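Local coordinates for protein type IV pilin structural subunit (Pseudomonas aeruginosa, PDB 3JYZ) that probably serves as the building block of type IV pili, thin surface filaments that typically support bacterial attachment and twitching motility, at residues 85-90 / 137-142; 10-15 / 144-149; 31-36 / 106-111; 93-98 / 112-117; 41-46 / 60-65. All coordinates share one frame; numbering follows the deposited sequence.

Contact 1: 85-90 / 137-142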
# COMPACT_ATOMS: atom_id res chain seq x y z
N GLY A 85 -11.22 -7.06 -9.56
CA GLY A 85 -9.83 -7.44 -9.45
C GLY A 85 -8.88 -6.25 -9.49
O GLY A 85 -7.93 -6.24 -10.28
N ASN A 86 -9.15 -5.25 -8.66
CA ASN A 86 -8.60 -3.92 -8.88
C ASN A 86 -7.87 -3.28 -7.70
O ASN A 86 -7.66 -2.06 -7.70
CB ASN A 86 -9.67 -2.98 -9.46
CG ASN A 86 -10.79 -2.72 -8.48
OD1 ASN A 86 -11.07 -3.54 -7.61
ND2 ASN A 86 -11.45 -1.56 -8.62
N THR A 87 -7.48 -4.08 -6.72
CA THR A 87 -6.79 -3.49 -5.57
C THR A 87 -5.42 -4.09 -5.31
O THR A 87 -5.17 -5.28 -5.56
CB THR A 87 -7.61 -3.58 -4.25
OG1 THR A 87 -7.68 -4.95 -3.82
CG2 THR A 87 -9.01 -3.03 -4.45
N LEU A 88 -4.54 -3.23 -4.81
CA LEU A 88 -3.28 -3.63 -4.23
C LEU A 88 -3.24 -3.17 -2.77
O LEU A 88 -3.83 -2.15 -2.42
CB LEU A 88 -2.11 -2.99 -4.98
CG LEU A 88 -1.86 -3.42 -6.42
CD1 LEU A 88 -0.64 -2.70 -6.99
CD2 LEU A 88 -1.69 -4.95 -6.49
N ILE A 89 -2.54 -3.93 -1.94
CA ILE A 89 -2.36 -3.60 -0.54
C ILE A 89 -0.87 -3.34 -0.27
O ILE A 89 -0.02 -4.13 -0.67
CB ILE A 89 -2.83 -4.74 0.38
CG1 ILE A 89 -4.24 -5.20 0.01
CG2 ILE A 89 -2.72 -4.30 1.85
CD1 ILE A 89 -5.28 -4.13 0.14
N LEU A 90 -0.57 -2.22 0.39
CA LEU A 90 0.79 -1.92 0.83
C LEU A 90 0.80 -1.96 2.36
O LEU A 90 0.13 -1.17 3.01
CB LEU A 90 1.25 -0.55 0.34
CG LEU A 90 1.03 -0.23 -1.14
CD1 LEU A 90 1.58 1.15 -1.51
CD2 LEU A 90 1.64 -1.29 -2.04
N ALA A 137 -4.62 -9.63 1.61
CA ALA A 137 -4.51 -9.87 0.18
C ALA A 137 -5.16 -8.75 -0.62
O ALA A 137 -6.21 -8.24 -0.24
CB ALA A 137 -5.13 -11.20 -0.18
N GLY A 138 -4.53 -8.36 -1.72
CA GLY A 138 -5.16 -7.50 -2.69
C GLY A 138 -5.98 -8.32 -3.67
O GLY A 138 -6.26 -9.50 -3.41
N SER A 139 -6.33 -7.73 -4.81
CA SER A 139 -7.22 -8.39 -5.77
C SER A 139 -6.82 -8.27 -7.24
O SER A 139 -7.40 -8.92 -8.10
CB SER A 139 -8.67 -7.93 -5.55
OG SER A 139 -8.83 -6.55 -5.81
N VAL A 140 -5.82 -7.44 -7.56
CA VAL A 140 -5.31 -7.42 -8.93
C VAL A 140 -4.78 -8.82 -9.27
O VAL A 140 -3.96 -9.37 -8.53
CB VAL A 140 -4.18 -6.37 -9.08
CG1 VAL A 140 -3.45 -6.55 -10.39
CG2 VAL A 140 -4.75 -4.94 -8.96
N PRO A 141 -5.24 -9.42 -10.38
CA PRO A 141 -4.72 -10.75 -10.73
C PRO A 141 -3.22 -10.68 -10.94
O PRO A 141 -2.72 -9.67 -11.46
CB PRO A 141 -5.43 -11.08 -12.05
CG PRO A 141 -6.73 -10.28 -11.97
CD PRO A 141 -6.33 -8.99 -11.29
N GLN A 142 -2.50 -11.74 -10.56
CA GLN A 142 -1.05 -11.68 -10.56
C GLN A 142 -0.45 -11.34 -11.92
O GLN A 142 0.55 -10.65 -12.00
CB GLN A 142 -0.46 -12.99 -10.01
CG GLN A 142 -0.71 -14.15 -10.91
CD GLN A 142 -0.48 -15.50 -10.27
OE1 GLN A 142 0.12 -15.62 -9.19
NE2 GLN A 142 -0.97 -16.54 -10.94

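Contact 2: 10-15 / 144-149. With SO4 (sulfate ion), chain B.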
# COMPACT_ATOMS: atom_id res chain seq x y z
N ARG A 10 0.28 0.50 -16.13
CA ARG A 10 -0.71 1.37 -15.52
C ARG A 10 -0.87 1.11 -14.02
O ARG A 10 -1.02 2.05 -13.24
CB ARG A 10 -2.04 1.29 -16.27
CG ARG A 10 -1.92 1.84 -17.68
CD ARG A 10 -3.11 1.52 -18.56
NE ARG A 10 -2.87 1.95 -19.93
CZ ARG A 10 -3.71 1.75 -20.94
NH1 ARG A 10 -4.86 1.12 -20.74
NH2 ARG A 10 -3.39 2.18 -22.16
N VAL A 11 -0.80 -0.16 -13.62
CA VAL A 11 -0.81 -0.51 -12.20
C VAL A 11 0.42 0.09 -11.50
O VAL A 11 0.32 0.59 -10.38
CB VAL A 11 -0.91 -2.04 -11.99
CG1 VAL A 11 -0.76 -2.38 -10.52
CG2 VAL A 11 -2.24 -2.56 -12.52
N SER A 12 1.57 0.06 -12.16
CA SER A 12 2.77 0.68 -11.60
C SER A 12 2.60 2.17 -11.31
O SER A 12 3.16 2.68 -10.33
CB SER A 12 3.99 0.45 -12.50
OG SER A 12 4.45 -0.88 -12.38
N GLU A 13 1.87 2.86 -12.16
CA GLU A 13 1.58 4.24 -11.85
C GLU A 13 0.97 4.46 -10.53
O GLU A 13 1.29 5.40 -9.91
CB GLU A 13 0.72 4.86 -12.97
CG GLU A 13 1.55 4.95 -14.23
CD GLU A 13 1.74 6.37 -14.77
OE1 GLU A 13 2.91 6.88 -14.86
OE2 GLU A 13 0.67 6.96 -15.15
N GLY A 14 0.04 3.59 -10.11
CA GLY A 14 -0.58 3.67 -8.81
C GLY A 14 0.40 3.56 -7.66
O GLY A 14 0.24 4.19 -6.61
N LEU A 15 1.42 2.74 -7.84
CA LEU A 15 2.43 2.58 -6.81
C LEU A 15 3.18 3.89 -6.62
O LEU A 15 3.47 4.30 -5.50
CB LEU A 15 3.39 1.44 -7.16
CG LEU A 15 2.73 0.06 -7.14
CD1 LEU A 15 3.70 -1.00 -7.63
CD2 LEU A 15 2.26 -0.27 -5.73
N PHE A 144 -1.33 -9.26 -13.96
CA PHE A 144 -1.50 -7.84 -14.22
C PHE A 144 -0.77 -6.98 -13.20
O PHE A 144 -0.88 -5.75 -13.21
CB PHE A 144 -2.99 -7.48 -14.21
CG PHE A 144 -3.78 -8.10 -15.32
CD1 PHE A 144 -3.36 -8.00 -16.64
CD2 PHE A 144 -4.97 -8.76 -15.05
CE1 PHE A 144 -4.10 -8.57 -17.66
CE2 PHE A 144 -5.71 -9.33 -16.07
CZ PHE A 144 -5.28 -9.23 -17.37
N ALA A 145 -0.06 -7.62 -12.29
CA ALA A 145 0.67 -6.90 -11.25
C ALA A 145 2.16 -6.86 -11.54
O ALA A 145 2.72 -7.84 -12.04
CB ALA A 145 0.42 -7.56 -9.91
N PRO A 146 2.82 -5.73 -11.22
CA PRO A 146 4.27 -5.69 -11.38
C PRO A 146 4.94 -6.62 -10.36
O PRO A 146 4.31 -7.01 -9.38
CB PRO A 146 4.62 -4.23 -11.09
CG PRO A 146 3.54 -3.76 -10.18
CD PRO A 146 2.28 -4.50 -10.61
N ALA A 147 6.20 -6.96 -10.60
CA ALA A 147 6.89 -7.97 -9.80
C ALA A 147 6.80 -7.83 -8.27
O ALA A 147 6.61 -8.82 -7.56
CB ALA A 147 8.37 -8.04 -10.24
N GLN A 148 6.93 -6.62 -7.75
CA GLN A 148 6.98 -6.50 -6.29
C GLN A 148 5.64 -6.79 -5.63
O GLN A 148 5.58 -6.92 -4.41
CB GLN A 148 7.49 -5.13 -5.85
CG GLN A 148 6.57 -3.99 -6.20
CD GLN A 148 6.90 -3.39 -7.54
OE1 GLN A 148 7.10 -4.11 -8.52
NE2 GLN A 148 6.97 -2.07 -7.59
N CYS A 149 4.58 -6.90 -6.42
CA CYS A 149 3.25 -7.16 -5.90
C CYS A 149 2.67 -8.53 -6.24
O CYS A 149 1.62 -8.80 -5.84
CB CYS A 149 2.26 -6.15 -6.44
SG CYS A 149 2.70 -4.39 -6.07
S SO4 B . 7.58 -7.28 -14.40
O1 SO4 B . 7.07 -6.98 -15.89
O2 SO4 B . 8.69 -6.44 -14.23
O3 SO4 B . 6.48 -7.03 -13.58
O4 SO4 B . 7.98 -8.68 -14.46

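Contact 3: 31-36 / 106-111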
# COMPACT_ATOMS: atom_id res chain seq x y z
N ALA A 31 6.20 8.08 14.88
CA ALA A 31 6.84 8.32 16.17
C ALA A 31 5.98 7.79 17.32
O ALA A 31 6.48 7.51 18.40
CB ALA A 31 7.13 9.80 16.37
N SER A 32 4.68 7.65 17.06
CA SER A 32 3.73 7.23 18.08
C SER A 32 2.40 6.84 17.44
O SER A 32 2.15 7.18 16.29
CB SER A 32 3.47 8.37 19.06
OG SER A 32 2.74 9.41 18.43
N THR A 33 1.56 6.15 18.20
CA THR A 33 0.23 5.79 17.73
C THR A 33 -0.58 7.04 17.42
O THR A 33 -1.30 7.09 16.42
CB THR A 33 -0.52 4.94 18.77
OG1 THR A 33 0.13 3.67 18.89
CG2 THR A 33 -1.97 4.71 18.34
N ALA A 34 -0.43 8.07 18.25
CA ALA A 34 -1.11 9.34 18.02
C ALA A 34 -0.73 9.96 16.68
O ALA A 34 -1.58 10.49 15.97
CB ALA A 34 -0.83 10.31 19.16
N ASP A 35 0.56 9.91 16.34
CA ASP A 35 1.05 10.46 15.08
C ASP A 35 0.54 9.65 13.89
O ASP A 35 0.17 10.21 12.87
CB ASP A 35 2.58 10.48 15.05
CG ASP A 35 3.18 11.59 15.88
OD1 ASP A 35 2.42 12.38 16.48
OD2 ASP A 35 4.43 11.68 15.93
N LEU A 36 0.56 8.32 14.03
CA LEU A 36 0.07 7.45 12.96
C LEU A 36 -1.42 7.70 12.71
O LEU A 36 -1.91 7.64 11.58
CB LEU A 36 0.32 5.99 13.32
CG LEU A 36 -0.19 4.93 12.33
CD1 LEU A 36 0.28 5.21 10.90
CD2 LEU A 36 0.27 3.55 12.80
N ALA A 106 4.67 -1.86 16.22
CA ALA A 106 5.96 -1.25 16.51
C ALA A 106 5.84 0.18 17.05
O ALA A 106 6.54 0.54 18.00
CB ALA A 106 6.82 -1.26 15.26
N VAL A 107 4.98 0.89 16.46
CA VAL A 107 4.83 2.27 16.91
C VAL A 107 4.25 2.32 18.32
O VAL A 107 4.65 3.15 19.13
CB VAL A 107 4.01 3.16 15.94
CG1 VAL A 107 3.80 4.55 16.54
CG2 VAL A 107 4.67 3.23 14.57
N ALA A 108 3.33 1.54 18.63
CA ALA A 108 2.76 1.47 19.97
C ALA A 108 3.83 1.12 21.00
O ALA A 108 3.80 1.62 22.13
CB ALA A 108 1.63 0.46 20.03
N ALA A 109 4.77 0.26 20.61
CA ALA A 109 5.83 -0.18 21.51
C ALA A 109 7.00 0.80 21.58
O ALA A 109 7.89 0.65 22.42
CB ALA A 109 6.33 -1.56 21.09
N GLY A 110 7.01 1.78 20.69
CA GLY A 110 8.11 2.72 20.61
C GLY A 110 9.35 2.13 19.96
O GLY A 110 10.47 2.62 20.16
N THR A 111 9.16 1.07 19.18
CA THR A 111 10.29 0.40 18.54
C THR A 111 10.86 1.26 17.43
O THR A 111 10.15 1.63 16.50
CB THR A 111 9.87 -0.96 17.95
OG1 THR A 111 9.27 -1.76 18.96
CG2 THR A 111 11.08 -1.69 17.39

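Contact 4: 93-98 / 112-117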
# COMPACT_ATOMS: atom_id res chain seq x y z
N TYR A 93 6.04 -2.17 7.86
CA TYR A 93 6.69 -2.84 8.99
C TYR A 93 7.85 -2.00 9.46
O TYR A 93 8.47 -1.29 8.68
CB TYR A 93 7.22 -4.21 8.57
CG TYR A 93 6.12 -5.14 8.12
CD1 TYR A 93 5.55 -5.02 6.86
CD2 TYR A 93 5.62 -6.11 8.98
CE1 TYR A 93 4.53 -5.85 6.46
CE2 TYR A 93 4.59 -6.95 8.58
CZ TYR A 93 4.05 -6.81 7.32
OH TYR A 93 3.02 -7.65 6.91
N ILE A 94 8.15 -2.06 10.75
CA ILE A 94 9.39 -1.47 11.23
C ILE A 94 10.44 -2.54 11.39
O ILE A 94 10.18 -3.60 11.96
CB ILE A 94 9.19 -0.69 12.55
CG1 ILE A 94 8.59 0.68 12.24
CG2 ILE A 94 10.53 -0.51 13.27
CD1 ILE A 94 8.10 1.43 13.43
N ASN A 95 11.61 -2.26 10.82
CA ASN A 95 12.78 -3.11 10.87
C ASN A 95 13.77 -2.54 11.87
O ASN A 95 14.28 -1.44 11.68
CB ASN A 95 13.41 -3.13 9.48
CG ASN A 95 14.80 -3.73 9.47
OD1 ASN A 95 15.13 -4.55 10.32
ND2 ASN A 95 15.62 -3.33 8.50
N ASP A 96 14.02 -3.28 12.95
CA ASP A 96 14.94 -2.82 13.99
C ASP A 96 16.38 -3.28 13.75
O ASP A 96 17.24 -3.12 14.61
CB ASP A 96 14.45 -3.28 15.38
CG ASP A 96 14.60 -4.78 15.60
OD1 ASP A 96 14.98 -5.50 14.65
OD2 ASP A 96 14.35 -5.24 16.73
N GLY A 97 16.63 -3.85 12.57
CA GLY A 97 17.95 -4.33 12.23
C GLY A 97 17.87 -5.84 12.16
O GLY A 97 18.55 -6.47 11.34
N ASN A 98 17.02 -6.42 13.00
CA ASN A 98 17.00 -7.87 13.21
C ASN A 98 15.66 -8.54 12.90
O ASN A 98 15.62 -9.70 12.47
CB ASN A 98 17.35 -8.20 14.66
CG ASN A 98 18.77 -7.80 15.02
OD1 ASN A 98 18.98 -6.94 15.88
ND2 ASN A 98 19.74 -8.42 14.37
N ARG A 112 12.14 1.53 17.49
CA ARG A 112 12.74 2.40 16.53
C ARG A 112 13.37 1.58 15.37
O ARG A 112 13.77 0.53 15.56
CB ARG A 112 13.79 3.33 17.17
CG ARG A 112 13.29 4.42 18.12
CD ARG A 112 11.93 5.04 17.76
NE ARG A 112 11.51 5.99 18.81
CZ ARG A 112 10.26 6.33 19.10
NH1 ARG A 112 9.25 5.90 18.40
NH2 ARG A 112 10.05 7.17 20.10
N GLY A 113 13.40 2.15 14.21
CA GLY A 113 13.94 1.46 13.06
C GLY A 113 13.47 2.11 11.78
O GLY A 113 12.90 3.20 11.79
N THR A 114 13.71 1.43 10.66
CA THR A 114 13.30 1.95 9.36
C THR A 114 12.03 1.22 8.92
O THR A 114 11.70 0.16 9.43
CB THR A 114 14.41 1.77 8.33
OG1 THR A 114 14.96 0.45 8.46
CG2 THR A 114 15.51 2.79 8.57
N ILE A 115 11.31 1.81 7.97
CA ILE A 115 10.03 1.26 7.53
C ILE A 115 10.16 0.50 6.22
O ILE A 115 10.68 1.02 5.23
CB ILE A 115 8.98 2.37 7.41
CG1 ILE A 115 8.87 3.14 8.74
CG2 ILE A 115 7.63 1.79 6.97
CD1 ILE A 115 7.86 4.27 8.73
N ASP A 116 9.68 -0.74 6.22
CA ASP A 116 9.69 -1.60 5.04
C ASP A 116 8.25 -1.80 4.60
O ASP A 116 7.34 -1.88 5.43
CB ASP A 116 10.31 -2.96 5.37
CG ASP A 116 11.77 -2.87 5.78
OD1 ASP A 116 12.45 -1.90 5.41
OD2 ASP A 116 12.22 -3.80 6.48
N TRP A 117 8.03 -1.88 3.30
CA TRP A 117 6.70 -2.06 2.76
C TRP A 117 6.60 -3.32 1.93
O TRP A 117 7.48 -3.61 1.10
CB TRP A 117 6.32 -0.86 1.89
CG TRP A 117 6.11 0.41 2.66
CD1 TRP A 117 7.05 1.33 3.01
CD2 TRP A 117 4.86 0.90 3.15
NE1 TRP A 117 6.46 2.37 3.70
CE2 TRP A 117 5.11 2.12 3.80
CE3 TRP A 117 3.54 0.42 3.12
CZ2 TRP A 117 4.10 2.87 4.41
CZ3 TRP A 117 2.54 1.16 3.71
CH2 TRP A 117 2.83 2.37 4.35
O HOH W 1 16.64 -0.70 10.31

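Contact 5: 41-46 / 60-65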
# COMPACT_ATOMS: atom_id res chain seq x y z
N THR A 41 -5.55 10.42 9.22
CA THR A 41 -6.58 11.42 8.97
C THR A 41 -6.15 12.43 7.91
O THR A 41 -6.91 12.76 7.00
CB THR A 41 -6.93 12.14 10.27
OG1 THR A 41 -7.52 11.20 11.17
CG2 THR A 41 -7.92 13.27 10.02
N THR A 42 -4.92 12.93 8.03
CA THR A 42 -4.39 13.91 7.09
C THR A 42 -4.36 13.36 5.67
O THR A 42 -4.85 14.00 4.73
CB THR A 42 -2.97 14.33 7.50
OG1 THR A 42 -3.02 14.90 8.81
CG2 THR A 42 -2.39 15.34 6.52
N TRP A 43 -3.80 12.17 5.51
CA TRP A 43 -3.70 11.57 4.19
C TRP A 43 -5.08 11.36 3.55
O TRP A 43 -5.32 11.74 2.40
CB TRP A 43 -2.94 10.23 4.21
CG TRP A 43 -2.90 9.65 2.84
CD1 TRP A 43 -3.76 8.73 2.31
CD2 TRP A 43 -2.00 10.02 1.80
NE1 TRP A 43 -3.42 8.49 0.99
CE2 TRP A 43 -2.35 9.27 0.66
CE3 TRP A 43 -0.92 10.91 1.72
CZ2 TRP A 43 -1.65 9.38 -0.55
CZ3 TRP A 43 -0.23 11.02 0.52
CH2 TRP A 43 -0.61 10.26 -0.60
N ASN A 44 -5.97 10.72 4.31
CA ASN A 44 -7.26 10.30 3.76
C ASN A 44 -8.15 11.47 3.35
O ASN A 44 -9.02 11.30 2.51
CB ASN A 44 -8.00 9.37 4.73
CG ASN A 44 -7.39 7.98 4.81
OD1 ASN A 44 -7.70 7.20 5.72
ND2 ASN A 44 -6.53 7.67 3.86
N GLN A 45 -7.90 12.65 3.91
CA GLN A 45 -8.73 13.82 3.60
C GLN A 45 -8.43 14.40 2.23
O GLN A 45 -9.26 15.08 1.65
CB GLN A 45 -8.59 14.89 4.69
CG GLN A 45 -9.04 14.33 6.02
CD GLN A 45 -9.29 15.37 7.09
OE1 GLN A 45 -10.25 15.24 7.86
NE2 GLN A 45 -8.42 16.37 7.18
N GLN A 46 -7.24 14.09 1.74
CA GLN A 46 -6.80 14.55 0.42
C GLN A 46 -7.69 14.07 -0.69
O GLN A 46 -8.35 13.13 -0.51
CB GLN A 46 -5.35 14.09 0.17
CG GLN A 46 -4.35 14.62 1.19
CD GLN A 46 -2.98 14.04 1.05
OE1 GLN A 46 -2.08 14.48 1.69
NE2 GLN A 46 -2.83 13.06 0.21
N VAL A 60 -6.27 6.00 -2.95
CA VAL A 60 -5.13 5.47 -2.22
C VAL A 60 -5.44 5.82 -0.78
O VAL A 60 -5.29 6.97 -0.37
CB VAL A 60 -3.83 6.18 -2.66
CG1 VAL A 60 -2.64 5.63 -1.88
CG2 VAL A 60 -3.62 6.02 -4.17
N LEU A 61 -5.89 4.83 -0.01
CA LEU A 61 -6.41 5.12 1.33
C LEU A 61 -5.69 4.34 2.41
O LEU A 61 -5.43 3.15 2.27
CB LEU A 61 -7.91 4.83 1.39
CG LEU A 61 -8.79 5.84 0.65
CD1 LEU A 61 -10.20 5.31 0.50
CD2 LEU A 61 -8.80 7.20 1.35
N MSE A 62 -5.40 5.03 3.51
CA MSE A 62 -4.85 4.37 4.69
C MSE A 62 -5.98 3.78 5.54
O MSE A 62 -7.05 4.37 5.66
CB MSE A 62 -4.04 5.35 5.53
CG MSE A 62 -2.79 5.82 4.83
SE MSE A 62 -1.78 7.12 5.85
CE MSE A 62 -1.31 6.05 7.40
N ASP A 63 -5.73 2.61 6.10
CA ASP A 63 -6.74 1.92 6.88
C ASP A 63 -7.36 2.85 7.92
O ASP A 63 -6.65 3.53 8.65
CB ASP A 63 -6.08 0.72 7.55
CG ASP A 63 -7.05 -0.12 8.33
OD1 ASP A 63 -7.30 0.21 9.51
OD2 ASP A 63 -7.53 -1.13 7.78
N ALA A 64 -8.69 2.86 8.00
CA ALA A 64 -9.37 3.79 8.90
C ALA A 64 -9.12 3.46 10.37
O ALA A 64 -9.32 4.31 11.24
CB ALA A 64 -10.88 3.82 8.60
N GLY A 65 -8.68 2.24 10.63
CA GLY A 65 -8.34 1.82 11.99
C GLY A 65 -6.90 2.15 12.36
O GLY A 65 -6.38 1.63 13.34

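Contact 1: 85-90 / 137-142
With chi1 at 69° in Thr87 and 64° in Ser139, each hydroxyl is held between its own backbone N and carbonyl carbon, and the matched torsions bring the two oxygens together across the contact. Thr87 OG1 and Ser139 OG share a hydrogen bond of 2.8 Å. The same Ser139 OG takes a weak, bent bond from Asn86 N at 3.1 Å. Backbone bonds add to this: Thr87 O accepts from Ser139 N at 2.8 Å and from Val140 N at 3.0 Å, the donors arriving from opposite faces of the carbonyl plane. A single carbonyl thereby grips two consecutive amides, which probably helps to hold the loop against the start of the strand. A CA-H...O contact of 3.2 Å from Val140 CA to Gly85 O extends the pairing. Leu88 CD2 reaches Val140 CB at 3.9 Å, the two side chains meeting at a slant, while Ile89 CG1 lies against the peptide joining Ala137 to Gly138. Leu88 also packs on Val11 and Leu15 of helix 4-28. Segment 137-142 falls between Cys119 and Cys149, so the contact lays part of the disulfide-bonded loop characteristic of type IV pilins, the D-region, against the antiparallel sheet.

Contact 2: 10-15 / 144-149
The puckered ring of Pro146 is met by three residues of helix 4-28: Val11 and Leu15 meet its rim, while Ser12 OG comes in obliquely. Its CD lies 3.7 Å from Val11 CG1, its CB 3.6 Å from Ser12 OG, and its CG 3.8 Å from Leu15 CD1. Val11 crosses the ring at about a right angle, whereas Leu15 comes in at a slant. A flat group, the amide of Gln148, has Leu15 CD1 above its plane near NE2, but this side chain has two conformers and the approach should be taken as provisional. The phenyl ring of Phe144 turns away, toward Pro4, Val7 and Leu81, leaving its backbone to make the contact: Val11 CG2 touches Phe144 O at 3.5 Å. That oxygen is buried here with no polar partner in the model, probably at some cost.

In Leu15, CG is anti to the carbonyl carbon (chi1 -67°), and the extended chain delivers CD1 to Cys149 SG at 3.9 Å, beside the disulfide to Cys119. Cys149 N bonds back to Pro146 O at 3.0 Å, tightening the final turn. Next to Ala147 a sulfate ion, probably from the crystallisation liquor, accepts a weak bond from Ala147 N and is also held by Arg8 and Arg150. Helix, proline and disulfide thus meet as expected of the type IV pilin fold, in which the end of the D-region is fastened beside the long N-terminal helix.

Contact 3: 31-36 / 106-111
Val107 directs its CB toward the turn that precedes helix 33-49. Its CG1, anti to the backbone N (chi1 175°), continues toward the backbone of Ser32 and Thr33; the modelled approach is too close for carbon atoms, so the exact seat of this methyl is doubtful. The other tip, CG2, is left for Ile94 on strand 87-95, so Val107 spans the junction between the turn and the sheet. Next along the helix, Ala108 CA and CB are met by Thr33 OG1 at 3.6 Å and 3.7 Å.

The contact joins a helix start to a helix end. Ser32 is the N-cap, its OG accepting from Asp35 N at 3.1 Å. On the other side, Gly110 with positive phi closes helix 103-109 in a Schellman motif, with Thr111 N bonded to Ala106 O at 2.9 Å and Gly110 N to Val107 O at 3.1 Å. Alongside, Arg112 NH1 bonds to Ala31 O. The capping bonds of each helix end stay within its own segment, which implies that the two ends meet mainly through van der Waals contact, with the arginine adding a polar tie at the margin.

Contact 4: 93-98 / 112-117
Tyr93 with Asp116 and Asn95 with Thr114 are the hydrogen-bonded pairs of an antiparallel ladder in the pilin sheet, between strands 87-95 and 114-120; the short segments 93-95 and 114-117 run at 132° to each other, well short of strictly antiparallel. Tyr93 N bonds to Asp116 O at 2.8 Å and Asp116 N returns to Tyr93 O at 2.8 Å. Asn95 N bonds almost straight to Thr114 O at 2.8 Å, and Thr114 N to Asn95 O at 3.1 Å. Between them Ile94 and Ile115 form the non-hydrogen-bonded pair, on the face covered by helices 103-109 and 4-28.

The other face carries Tyr93, Asn95, Thr114 and Asp116. Asp116 O lies in the plane of the Tyr93 ring, at its edge, 3.9 Å from CD1. With CG anti to the backbone N (chi1 167°), the Asn95 amide lies alongside Thr114. Asp116, with CG anti to its carbonyl carbon (chi1 -63°), brings OD2 to 3.3 Å from Asn95 CB. Beyond the ladder, Asn95 OD1 and Asp96 OD1 each accept a backbone N two residues on, forming successive Asx turns. A water donates to Asn95 O at 2.8 Å and is bonded to Thr114 OG1. Asp116 OD2 has its main partner in Arg100, a salt bridge that probably favours the ionised carboxylate. The ladder is thus apolar on one face and largely polar on the other, where the Asp116-Arg100 pair ties it to strand 100-102.

Contact 5: 41-46 / 60-65
Hydrogen bonding centres on Trp43 NE1, which donates to Val60 O at 2.8 Å. The acceptor lies in the indole plane, at the ring edge, but the N-H reaches the carbonyl from above its own plane. Trp43 CG is anti to the backbone N (chi1 179°), a torsion that sends the indole down from the helix to the strand. Asn44 also brings its side chain to the backbone of Met62, although the orientation of its amide is too uncertain for individual bonds to be assigned. Past the strand end, Gly65 N bonds to Asp63 OD1 at 2.7 Å in an Asx turn.

Sulfur-aromatic contact, here with selenium because Met62 is selenomethionine, forms the second group. Its SE lies 4.8 Å from the centroid of the five-membered ring of Trp43, oblique to the ring, and only 3.7 Å from Trp43 CB. The two side chains cross at about a right angle.

Apolar contacts complete the seam. Trp43 CZ2 meets Val60 CG1 at 4.1 Å, and Leu61 CD2 packs at 4.1 Å from Asn44 CB. Beyond the two segments, Trp43 touches Ala21, and Met62 touches Ile25, both on helix 4-28.

One face of the indole has a polar neighbour from its own helix, Gln46 NE2, which sits toward the rim and is itself bonded to Gly51 O. Helix 41-46 and strand 60-62 run nearly antiparallel, their axes approaching to 7.6 Å. In this buried interface, to which Asn44 adds a polar part, the bond from NE1 to the strand carbonyl satisfies the indole N-H and helps to set the direction of the indole edge, with apolar contacts packed around it.

In the fold
From the N terminus, helix 4-28 opens contact 2, whose loop closes only at the C-terminal end of the chain and encloses all the others. Helix 33-49 then opens contact 3, inside which contact 5 is nested as the chain turns back from that helix into strand 57-62; Leu36 of contact 3 touches Met62 of contact 5. Contact 1 opens next, on strand 87-95, and contact 4 nests inside it on the same strand. Contact 3 crosses both, closing at helix 103-109 before they close. Contacts 1 and 2 meet where Leu88 packs on Val11 and Cys149, joining sheet, N-terminal helix and disulfide; contacts 3 and 4 meet about Ile94 at the far end.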